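Local coordinates for thylakoid lumenal 15 kDa protein 1, chloroplastic (PDB 3N90), which is of unknown function but folds as a right-handed quadrilateral beta helix of pentapeptide repeats in the chloroplast thylakoid lumen, at residues A[73-78]-A[94-99]. The protein carries 2 engineered substitutions. Numbering follows the deposited sequence.
Engineered in segment 94-99: Met94 (natural residue Thr).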
ATOM      1  N   PHE A  73      -5.590  -0.764   4.362  1.00 11.65           N
ATOM      2  CA  PHE A  73      -4.357  -0.863   5.113  1.00 12.51           C
ATOM      3  C   PHE A  73      -4.620  -0.620   6.612  1.00 12.07           C
ATOM      4  O   PHE A  73      -3.691  -0.355   7.368  1.00 12.19           O
ATOM      5  CB  PHE A  73      -3.324   0.152   4.621  1.00 14.24           C
ATOM      6  CG  PHE A  73      -2.790  -0.150   3.264  1.00 13.84           C
ATOM      7  CD1 PHE A  73      -1.682  -0.987   3.105  1.00 13.31           C
ATOM      8  CD2 PHE A  73      -3.375   0.414   2.144  1.00 14.60           C
ATOM      9  CE1 PHE A  73      -1.180  -1.262   1.828  1.00 14.26           C
ATOM     10  CE2 PHE A  73      -2.883   0.140   0.891  1.00 14.25           C
ATOM     11  CZ  PHE A  73      -1.781  -0.695   0.737  1.00 14.76           C
ATOM     12  N   SER A  74      -5.872  -0.704   7.031  1.00 11.54           N
ATOM     13  CA  SER A  74      -6.175  -0.431   8.445  1.00 12.10           C
ATOM     14  C   SER A  74      -5.336  -1.343   9.327  1.00 11.85           C
ATOM     15  O   SER A  74      -5.249  -2.527   9.053  1.00 11.41           O
ATOM     16  CB  SER A  74      -7.654  -0.625   8.720  1.00 12.07           C
ATOM     17  OG  SER A  74      -8.387   0.281   7.899  1.00 14.14           O
ATOM     18  N   LEU A  75      -4.731  -0.756  10.361  1.00 12.27           N
ATOM     19  CA  LEU A  75      -3.931  -1.491  11.385  1.00 12.69           C
ATOM     20  C   LEU A  75      -2.636  -2.089  10.847  1.00 13.43           C
ATOM     21  O   LEU A  75      -1.913  -2.765  11.596  1.00 13.88           O
ATOM     22  CB  LEU A  75      -4.729  -2.623  12.061  1.00 12.22           C
ATOM     23  CG  LEU A  75      -6.140  -2.328  12.595  1.00 12.33           C
ATOM     24  CD1 LEU A  75      -6.630  -3.405  13.522  1.00 13.08           C
ATOM     25  CD2 LEU A  75      -6.120  -1.007  13.287  1.00 14.56           C
ATOM     26  N   ALA A  76      -2.355  -1.884   9.563  1.00 13.35           N
ATOM     27  CA  ALA A  76      -1.149  -2.454   8.966  1.00 12.74           C
ATOM     28  C   ALA A  76       0.111  -1.731   9.431  1.00 13.79           C
ATOM     29  O   ALA A  76       0.103  -0.510   9.727  1.00 13.17           O
ATOM     30  CB  ALA A  76      -1.231  -2.431   7.395  1.00 12.20           C
ATOM     31  N   ASN A  77       1.188  -2.502   9.470  1.00 13.24           N
ATOM     32  CA  ASN A  77       2.535  -1.965   9.641  1.00 14.36           C
ATOM     33  C   ASN A  77       3.100  -1.684   8.241  1.00 13.39           C
ATOM     34  O   ASN A  77       3.489  -2.597   7.520  1.00 14.11           O
ATOM     35  CB  ASN A  77       3.381  -2.983  10.425  1.00 13.83           C
ATOM     36  CG  ASN A  77       4.757  -2.478  10.731  1.00 17.15           C
ATOM     37  OD1 ASN A  77       5.175  -1.452  10.193  1.00 19.76           O
ATOM     38  ND2 ASN A  77       5.477  -3.182  11.610  1.00 15.36           N
ATOM     39  N   VAL A  78       3.105  -0.419   7.862  1.00 14.21           N
ATOM     40  CA  VAL A  78       3.568   0.001   6.552  1.00 14.88           C
ATOM     41  C   VAL A  78       4.848   0.813   6.716  1.00 16.00           C
ATOM     42  O   VAL A  78       5.019   1.875   6.110  1.00 16.60           O
ATOM     43  CB  VAL A  78       2.426   0.758   5.792  1.00 15.82           C
ATOM     44  CG1 VAL A  78       2.709   0.764   4.281  1.00 15.95           C
ATOM     45  CG2 VAL A  78       1.109   0.031   6.017  1.00 14.66           C
ATOM     46  N   MET A  94      -7.288   2.996   8.728  1.00 17.00           N
ATOM     47  CA  MET A  94      -7.754   3.272  10.101  1.00 18.38           C
ATOM     48  C   MET A  94      -6.861   2.786  11.233  1.00 18.57           C
ATOM     49  O   MET A  94      -6.075   1.820  11.100  1.00 16.28           O
ATOM     50  CB  MET A  94      -9.131   2.671  10.328  1.00 18.67           C
ATOM     51  CG  MET A  94     -10.209   3.344   9.531  1.00 20.22           C
ATOM     52  SD  MET A  94     -11.774   2.464   9.759  1.00 19.92           S
ATOM     53  CE  MET A  94     -11.819   1.450   8.283  1.00 24.44           C
ATOM     54  N   GLY A  95      -6.995   3.478  12.359  1.00 18.43           N
ATOM     55  CA  GLY A  95      -6.292   3.100  13.585  1.00 19.82           C
ATOM     56  C   GLY A  95      -4.788   3.258  13.531  1.00 21.10           C
ATOM     57  O   GLY A  95      -4.260   4.087  12.800  1.00 20.66           O
ATOM     58  N   ASN A  96      -4.140   2.434  14.340  1.00 22.77           N
ATOM     59  CA  ASN A  96      -2.711   2.402  14.591  1.00 24.99           C
ATOM     60  C   ASN A  96      -1.880   1.868  13.425  1.00 25.07           C
ATOM     61  O   ASN A  96      -1.090   0.933  13.605  1.00 26.25           O
ATOM     62  CB  ASN A  96      -2.496   1.436  15.747  1.00 26.25           C
ATOM     63  CG  ASN A  96      -3.198   0.080  15.506  1.00 28.78           C
ATOM     64  OD1 ASN A  96      -4.399  -0.033  15.736  1.00 34.97           O
ATOM     65  ND2 ASN A  96      -2.457  -0.927  14.999  1.00 31.33           N
ATOM     66  N   THR A  97      -2.053   2.455  12.254  1.00 25.65           N
ATOM     67  CA  THR A  97      -1.257   2.101  11.074  1.00 26.24           C
ATOM     68  C   THR A  97      -0.007   2.958  11.170  1.00 26.14           C
ATOM     69  O   THR A  97      -0.100   4.149  11.506  1.00 28.50           O
ATOM     70  CB  THR A  97      -2.030   2.456   9.779  1.00 26.21           C
ATOM     71  OG1 THR A  97      -3.384   1.981   9.879  1.00 30.66           O
ATOM     72  CG2 THR A  97      -1.379   1.842   8.546  1.00 25.57           C
ATOM     73  N   SER A  98       1.156   2.384  10.896  1.00 23.69           N
ATOM     74  CA  SER A  98       2.368   3.201  10.843  1.00 22.09           C
ATOM     75  C   SER A  98       2.902   3.270   9.427  1.00 20.88           C
ATOM     76  O   SER A  98       3.062   2.244   8.800  1.00 18.74           O
ATOM     77  CB  SER A  98       3.452   2.662  11.770  1.00 23.21           C
ATOM     78  OG  SER A  98       4.601   3.482  11.624  1.00 25.63           O
ATOM     79  N   PHE A  99       3.157   4.482   8.927  1.00 20.24           N
ATOM     80  CA  PHE A  99       3.880   4.665   7.640  1.00 20.89           C
ATOM     81  C   PHE A  99       5.314   5.186   7.861  1.00 20.66           C
ATOM     82  O   PHE A  99       5.977   5.603   6.911  1.00 20.72           O
ATOM     83  CB  PHE A  99       3.117   5.607   6.676  1.00 20.84           C
ATOM     84  CG  PHE A  99       2.025   4.939   5.864  1.00 22.30           C
ATOM     85  CD1 PHE A  99       2.073   4.964   4.470  1.00 23.01           C
ATOM     86  CD2 PHE A  99       0.943   4.321   6.472  1.00 24.34           C
ATOM     87  CE1 PHE A  99       1.075   4.361   3.687  1.00 23.80           C
ATOM     88  CE2 PHE A  99      -0.067   3.698   5.693  1.00 27.32           C
ATOM     89  CZ  PHE A  99      -0.001   3.719   4.294  1.00 24.23           C
TER
HETATM   90  O   HOH W   1       1.318  -0.319  12.696  1.00 31.35           O
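The carbonyl oxygen of Ala76 is gripped twice: Ser98 N donates to Ala76 O at 3.3 Å, in the carbonyl plane, and a water donates to Ala76 O while also donating to Asn96 O, so that it ties the two backbones together. Thr97 CA-H is turned toward Ala76 O as well, at 3.2 Å. Two residues on, Val78 N donates to Ser98 O at 2.8 Å, and the two bonds bracket Asn77 as a single bridge with Ser98. Leu75 N is shared between two acceptors, Met94 O at 3.0 Å and, by a weak, bent bond, the hydroxyl of Thr97. The threonine torsion (chi1 -47°) sets OG1 anti to its own carbonyl carbon, which brings it to Leu75 N, and lays CG2 against the carbonyl oxygens of Phe73 and Ala76, with a methyl of Val78 alongside. Ser74 OG accepts from Met94 N, an engineered residue, and also bonds Asp72. Leu75 CD2 lies 3.1 Å from Asn96 OD1, a close carbon–oxygen contact, where the two side chains cross. On the buried side Val78 rests on one face of the Phe99 ring, CB 3.9 Å from the centroid and 13° off the normal, while CG1 lies over the ring as well and CG2 projects past CE2; the two side chains point the same way. Replacing Phe99 by alanine is likely to take the aromatic face away from Val78 and open a gap beside Leu83, which the ring also touches. Phe73, whose ring meets that of Phe53 nearly in parallel, opens a type II turn closed by Ala76 N to Phe73 O. Such stacking of successive coils, joined by backbone hydrogen bonds around an apolar core, is characteristic of the right-handed quadrilateral beta helix of pentapeptide repeat proteins.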